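Local coordinates for protein galactose-binding lectin (Arachis hypogaea, PDB 6VC3) that binds D-galactose and galactosides as a homotetrameric legume lectin, with one calcium and one manganese ion in each subunit, near the sugar site, at residues Asp78-Asp83 with Asp123-Ser128; Gly84-Ile89 with Gly104-Ser109. All coordinates share one frame; numbering follows the deposited sequence.

Overall arrangement
Contact 1 lies toward the edge of the chain, about 16 Å from its centre, and is partly buried. Contact 2 is buried, about 6 Å from the centre. Both lie against the seven-stranded sheet, contact 1 at strand ends and contact 2 on a strand face. Residues 78-83 lead into strand 84-91, whose first residues form half of contact 2, and residues 123-128 leave the neighbouring strand 117-123. The chemistry changes with depth. Contact 1 is polar, with carboxylates, two metals, water and a galactoside. Contact 2 is apolar between its side chains. Their centres are 13 Å apart, yet they touch: Gly104 packs on Asp83 and Asn127, and Leu106 packs on the carbonyl of Asp83.

Contact 1 of 2, residues Asp78-Asp83 with Asp123-Ser128; sequences DYDPAD and DTYSNS. With CA (calcium ion), chain G; MN (manganese (II) ion), chain F; QWJ (6-S-(prop-2-yn-1-yl)-6-thio-beta-D-glucopyranosyl 1-thio-beta-D-galactopyranoside), chain E.
Asp83 and Tyr125 meet across the galactose site of a legume lectin, where two loops hold the sugar beside a calcium-manganese pair. A cis peptide bond joins Ala82 to Asp83.

Metal bonds hold Asp123, Tyr125 and Asn127. Calcium takes both carboxylate oxygens of Asp123, the carbonyl of Tyr125, OD1 of Asn127, Asp132 and two waters. Asp123 OD2 also binds manganese, at 2.1 Å, and so bridges the ions. Asp132 serves both metals; Glu121, His137 and two waters complete the manganese site. Asp123 OD1 also accepts from Tyr125 N at 3.1 Å, closing an Asx turn.

Water 1, a calcium ligand, donates to Asp83 OD2 and O. It therefore links the metal to the sugar-binding carboxylate. Thr124 N gives Asp83 O a weak bond of 3.3 Å.

The sugar is gripped by hydrogen bonds. Asp83 OD1 accepts from sugar O4 at 2.6 Å and Asp83 OD2 from O3 at 2.7 Å. Asp80 OD2 accepts from sugar O6 at 2.9 Å. Asn127 ND2 donates to O3 almost straight, at 173°. Ser211 adds another bond.

Packing comes from Tyr125. With CG anti to the backbone N (chi1 -177°), its ring swings out over the sugar, and galactose C4 lies over the ring centre. At the ring edge, Asp80 OD2 lies 3.5 Å from Tyr125 CE2, the Asp80 carboxylate and the Tyr125 ring being 84° apart.

Contact 2 of 2, residues Gly84-Ile89 with Gly104-Ser109; sequences GIIFFI and GTLGVS
Val108 lays its CG1 methyl over the face of the Phe88 ring. This CH-pi contact is nearly central: Val108 CG1 sits 3.8 Å from the centroid of the Phe88 ring and 9° off the ring normal. Phe88 CG stands between its backbone N and carbonyl carbon (chi1 74°), which carries the ring to the side of Val108, and chi2 of -74° turns its face to the methyl. The two side chains run past each other in opposite directions.

Ile86 fills the middle of the contact. It meets Val108 tip to tip, with Ile86 CD1 4.0 Å from Val108 CG2. It crosses Leu106 at about a right angle, and Ile86 CG2 reaches Leu106 CB at 3.9 Å. The same methyl, Ile86 CG2, lies 3.5 Å from Leu106 O. At the start of the strand, Leu106 CD2 packs near the backbone of Gly84.

The strand belongs to the seven-stranded sheet of the legume lectin jelly roll. Leu106 and Val108 cover part of one face of this strand. Residues on the other side, such as Ile85 and Phe87, meet strand 64-75 of the second sheet.

A type I' beta turn, residues 105-108, presents Leu106 and Val108. Thr105 O accepts from Val108 N at 3.3 Å and from Ser109 OG at 3.2 Å. The Ser109 hydroxyl arrives in the carbonyl plane, on a lone pair. Further out, Ser207 OG is hydrogen-bonded to Leu106 O, and Arg45 to Gly107 O. Leu106 also touches Glu121, a manganese ligand, and Val108 touches Phe117, both on strand 117-123.

Contact 1 of 2, residues Asp78-Asp83 with Asp123-Ser128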
loop_
_atom_site.group_PDB
_atom_site.type_symbol
_atom_site.label_atom_id
_atom_site.label_comp_id
_atom_site.label_asym_id
_atom_site.label_seq_id
_atom_site.Cartn_x
_atom_site.Cartn_y
_atom_site.Cartn_z
ATOM N N ASP A 78 -23.060 31.609 19.881
ATOM C CA ASP A 78 -24.345 32.218 19.484
ATOM C C ASP A 78 -25.137 31.425 18.418
ATOM O O ASP A 78 -26.368 31.481 18.441
ATOM C CB ASP A 78 -24.169 33.682 19.014
ATOM C CG ASP A 78 -23.409 34.579 19.989
ATOM O OD1 ASP A 78 -23.832 34.683 21.165
ATOM O OD2 ASP A 78 -22.417 35.208 19.566
ATOM N N TYR A 79 -24.472 30.697 17.514
ATOM C CA TYR A 79 -25.171 29.936 16.480
ATOM C C TYR A 79 -25.512 28.517 16.924
ATOM O O TYR A 79 -24.785 27.901 17.712
ATOM C CB TYR A 79 -24.347 29.874 15.199
ATOM C CG TYR A 79 -24.115 31.210 14.549
ATOM C CD1 TYR A 79 -25.035 31.745 13.654
ATOM C CD2 TYR A 79 -22.953 31.935 14.794
ATOM C CE1 TYR A 79 -24.810 32.961 13.020
ATOM C CE2 TYR A 79 -22.699 33.137 14.149
ATOM C CZ TYR A 79 -23.637 33.654 13.268
ATOM O OH TYR A 79 -23.390 34.849 12.633
ATOM N N ASP A 80 -26.633 28.009 16.385
ATOM C CA ASP A 80 -27.166 26.664 16.576
ATOM C C ASP A 80 -26.230 25.675 15.862
ATOM O O ASP A 80 -25.998 25.867 14.665
ATOM C CB ASP A 80 -28.600 26.597 16.009
ATOM C CG ASP A 80 -29.495 25.491 16.541
ATOM O OD1 ASP A 80 -29.042 24.726 17.432
ATOM O OD2 ASP A 80 -30.653 25.401 16.089
ATOM N N PRO A 81 -25.623 24.678 16.564
ATOM C CA PRO A 81 -24.685 23.753 15.888
ATOM C C PRO A 81 -25.391 22.952 14.797
ATOM O O PRO A 81 -26.115 21.992 15.072
ATOM C CB PRO A 81 -24.154 22.874 17.025
ATOM C CG PRO A 81 -24.510 23.568 18.274
ATOM C CD PRO A 81 -25.759 24.335 17.994
ATOM N N ALA A 82 -25.249 23.441 13.549
ATOM C CA ALA A 82 -25.921 22.865 12.387
ATOM C C ALA A 82 -25.062 23.053 11.119
ATOM O O ALA A 82 -24.220 23.934 11.118
ATOM C CB ALA A 82 -27.295 23.511 12.221
ATOM N N ASP A 83 -25.185 22.192 10.081
ATOM C CA ASP A 83 -26.210 21.156 9.932
ATOM C C ASP A 83 -25.699 19.712 9.904
ATOM O O ASP A 83 -26.493 18.784 10.128
ATOM C CB ASP A 83 -27.009 21.444 8.666
ATOM C CG ASP A 83 -28.189 22.354 8.926
ATOM O OD1 ASP A 83 -27.998 23.621 8.917
ATOM O OD2 ASP A 83 -29.301 21.823 9.111
ATOM N N ASP A 123 -25.870 13.827 10.733
ATOM C CA ASP A 123 -26.845 14.861 10.954
ATOM C C ASP A 123 -26.943 15.286 12.411
ATOM O O ASP A 123 -27.192 14.446 13.290
ATOM C CB ASP A 123 -28.190 14.368 10.444
ATOM C CG ASP A 123 -29.120 15.477 10.050
ATOM O OD1 ASP A 123 -29.012 16.565 10.626
ATOM O OD2 ASP A 123 -29.932 15.265 9.144
ATOM N N THR A 124 -26.802 16.631 12.634
ATOM C CA THR A 124 -26.773 17.314 13.931
ATOM C C THR A 124 -27.962 18.272 14.165
ATOM O O THR A 124 -27.963 18.986 15.171
ATOM C CB THR A 124 -25.452 18.097 14.070
ATOM O OG1 THR A 124 -25.462 19.241 13.209
ATOM C CG2 THR A 124 -24.229 17.243 13.805
ATOM N N TYR A 125 -28.973 18.266 13.273
ATOM C CA TYR A 125 -30.175 19.106 13.399
ATOM C C TYR A 125 -31.401 18.353 12.874
ATOM O O TYR A 125 -31.334 17.758 11.796
ATOM C CB TYR A 125 -30.026 20.473 12.678
ATOM C CG TYR A 125 -31.234 21.370 12.869
ATOM C CD1 TYR A 125 -32.335 21.283 12.023
ATOM C CD2 TYR A 125 -31.294 22.279 13.919
ATOM C CE1 TYR A 125 -33.484 22.032 12.249
ATOM C CE2 TYR A 125 -32.423 23.073 14.126
ATOM C CZ TYR A 125 -33.522 22.941 13.291
ATOM O OH TYR A 125 -34.652 23.715 13.470
ATOM N N SER A 126 -32.530 18.432 13.606
ATOM C CA SER A 126 -33.760 17.737 13.229
ATOM C C SER A 126 -34.663 18.593 12.334
ATOM O O SER A 126 -35.351 19.499 12.807
ATOM C CB SER A 126 -34.522 17.249 14.462
ATOM O OG SER A 126 -35.569 16.367 14.091
ATOM N N ASN A 127 -34.646 18.281 11.030
ATOM C CA ASN A 127 -35.430 18.902 9.970
ATOM C C ASN A 127 -36.716 18.107 9.731
ATOM O O ASN A 127 -36.673 17.066 9.074
ATOM C CB ASN A 127 -34.603 18.998 8.680
ATOM C CG ASN A 127 -33.451 19.966 8.762
ATOM O OD1 ASN A 127 -32.340 19.601 9.140
ATOM N ND2 ASN A 127 -33.706 21.230 8.448
ATOM N N SER A 128 -37.873 18.611 10.242
ATOM C CA SER A 128 -39.172 17.948 10.116
ATOM C C SER A 128 -39.601 17.814 8.662
ATOM O O SER A 128 -40.260 16.826 8.313
ATOM C CB SER A 128 -40.251 18.670 10.922
ATOM O OG SER A 128 -40.363 20.034 10.559
HETATM CA CA CA G . -31.141 17.572 9.593
HETATM MN MN MN F . -31.068 13.551 8.839
HETATM C C4 QWJ E . -31.164 24.468 10.456
HETATM C C3 QWJ E . -32.150 24.011 9.383
HETATM C C5 QWJ E . -31.832 25.497 11.364
HETATM C C1 QWJ E . -33.300 26.218 9.636
HETATM C C2 QWJ E . -32.720 25.216 8.638
HETATM C C6 QWJ E . -30.910 26.066 12.415
HETATM O O5 QWJ E . -32.316 26.602 10.585
HETATM O O2 QWJ E . -33.712 24.806 7.704
HETATM O O3 QWJ E . -31.534 23.111 8.474
HETATM O O4 QWJ E . -30.022 25.053 9.849
HETATM O O6 QWJ E . -31.619 26.425 13.597
HETATM S S1 QWJ E . -33.981 27.670 8.799
HETATM O O HOH W 1 -29.539 19.130 9.126
HETATM O O HOH W 2 -31.274 14.181 6.849
HETATM O O HOH W 3 -32.059 11.592 8.425
HETATM O O HOH W 4 -31.218 17.246 7.368
#

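Contact 2 of 2, residues Gly84-Ile89 with Gly104-Ser109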
loop_
_atom_site.group_PDB
_atom_site.type_symbol
_atom_site.label_atom_id
_atom_site.label_comp_id
_atom_site.label_asym_id
_atom_site.label_seq_id
_atom_site.Cartn_x
_atom_site.Cartn_y
_atom_site.Cartn_z
ATOM N N GLY A 84 -24.404 19.540 9.645
ATOM C CA GLY A 84 -23.769 18.234 9.594
ATOM C C GLY A 84 -22.947 17.994 8.353
ATOM O O GLY A 84 -22.824 18.864 7.488
ATOM N N ILE A 85 -22.364 16.812 8.277
ATOM C CA ILE A 85 -21.523 16.359 7.169
ATOM C C ILE A 85 -22.159 15.119 6.505
ATOM O O ILE A 85 -22.718 14.270 7.190
ATOM C CB ILE A 85 -20.067 16.054 7.668
ATOM C CG1 ILE A 85 -19.404 17.297 8.339
ATOM C CG2 ILE A 85 -19.180 15.482 6.537
ATOM C CD1 ILE A 85 -18.106 16.998 9.243
ATOM N N ILE A 86 -22.053 15.028 5.176
ATOM C CA ILE A 86 -22.478 13.867 4.425
ATOM C C ILE A 86 -21.288 13.367 3.551
ATOM O O ILE A 86 -20.646 14.153 2.855
ATOM C CB ILE A 86 -23.785 14.086 3.611
ATOM C CG1 ILE A 86 -24.318 12.739 3.040
ATOM C CG2 ILE A 86 -23.649 15.183 2.536
ATOM C CD1 ILE A 86 -25.704 12.769 2.394
ATOM N N PHE A 87 -20.995 12.067 3.649
ATOM C CA PHE A 87 -20.027 11.367 2.799
ATOM C C PHE A 87 -20.870 10.883 1.654
ATOM O O PHE A 87 -21.860 10.191 1.906
ATOM C CB PHE A 87 -19.299 10.230 3.546
ATOM C CG PHE A 87 -18.583 9.226 2.658
ATOM C CD1 PHE A 87 -17.433 9.580 1.965
ATOM C CD2 PHE A 87 -19.070 7.928 2.512
ATOM C CE1 PHE A 87 -16.773 8.654 1.145
ATOM C CE2 PHE A 87 -18.401 6.995 1.699
ATOM C CZ PHE A 87 -17.266 7.373 1.008
ATOM N N PHE A 88 -20.555 11.272 0.419
ATOM C CA PHE A 88 -21.463 10.924 -0.665
ATOM C C PHE A 88 -20.768 10.428 -1.913
ATOM O O PHE A 88 -19.550 10.541 -2.061
ATOM C CB PHE A 88 -22.385 12.137 -1.012
ATOM C CG PHE A 88 -21.754 13.301 -1.761
ATOM C CD1 PHE A 88 -20.900 14.182 -1.114
ATOM C CD2 PHE A 88 -22.035 13.515 -3.104
ATOM C CE1 PHE A 88 -20.335 15.262 -1.801
ATOM C CE2 PHE A 88 -21.495 14.624 -3.786
ATOM C CZ PHE A 88 -20.646 15.483 -3.129
ATOM N N ILE A 89 -21.582 9.826 -2.794
ATOM C CA ILE A 89 -21.226 9.253 -4.086
ATOM C C ILE A 89 -22.224 9.806 -5.068
ATOM O O ILE A 89 -23.413 9.751 -4.791
ATOM C CB ILE A 89 -21.208 7.691 -4.079
ATOM C CG1 ILE A 89 -20.765 7.095 -2.722
ATOM C CG2 ILE A 89 -20.360 7.172 -5.243
ATOM C CD1 ILE A 89 -21.114 5.598 -2.519
ATOM N N GLY A 104 -30.567 21.868 5.827
ATOM C CA GLY A 104 -30.978 20.466 5.867
ATOM C C GLY A 104 -30.726 19.688 4.588
ATOM O O GLY A 104 -30.809 18.455 4.600
ATOM N N THR A 105 -30.433 20.405 3.465
ATOM C CA THR A 105 -30.133 19.768 2.175
ATOM C C THR A 105 -28.781 19.053 2.245
ATOM O O THR A 105 -28.522 18.194 1.415
ATOM C CB THR A 105 -30.154 20.795 0.999
ATOM O OG1 THR A 105 -29.059 21.710 1.109
ATOM C CG2 THR A 105 -31.460 21.546 0.898
ATOM N N LEU A 106 -27.912 19.456 3.206
ATOM C CA LEU A 106 -26.535 18.973 3.454
ATOM C C LEU A 106 -25.638 19.197 2.207
ATOM O O LEU A 106 -24.615 18.499 2.037
ATOM C CB LEU A 106 -26.508 17.485 3.916
ATOM C CG LEU A 106 -27.205 17.140 5.241
ATOM C CD1 LEU A 106 -27.132 15.668 5.514
ATOM C CD2 LEU A 106 -26.630 17.929 6.432
ATOM N N GLY A 107 -26.042 20.168 1.374
ATOM C CA GLY A 107 -25.373 20.576 0.136
ATOM C C GLY A 107 -25.444 19.605 -1.028
ATOM O O GLY A 107 -24.753 19.803 -2.025
ATOM N N VAL A 108 -26.297 18.573 -0.940
ATOM C CA VAL A 108 -26.391 17.534 -1.981
ATOM C C VAL A 108 -27.792 17.436 -2.621
ATOM O O VAL A 108 -27.963 16.701 -3.591
ATOM C CB VAL A 108 -25.939 16.135 -1.461
ATOM C CG1 VAL A 108 -24.427 16.065 -1.249
ATOM C CG2 VAL A 108 -26.696 15.717 -0.192
ATOM N N SER A 109 -28.781 18.149 -2.083
ATOM C CA SER A 109 -30.149 18.062 -2.597
ATOM C C SER A 109 -30.820 19.438 -2.795
ATOM O O SER A 109 -30.249 20.470 -2.416
ATOM C CB SER A 109 -30.990 17.201 -1.658
ATOM O OG SER A 109 -31.184 17.814 -0.395
#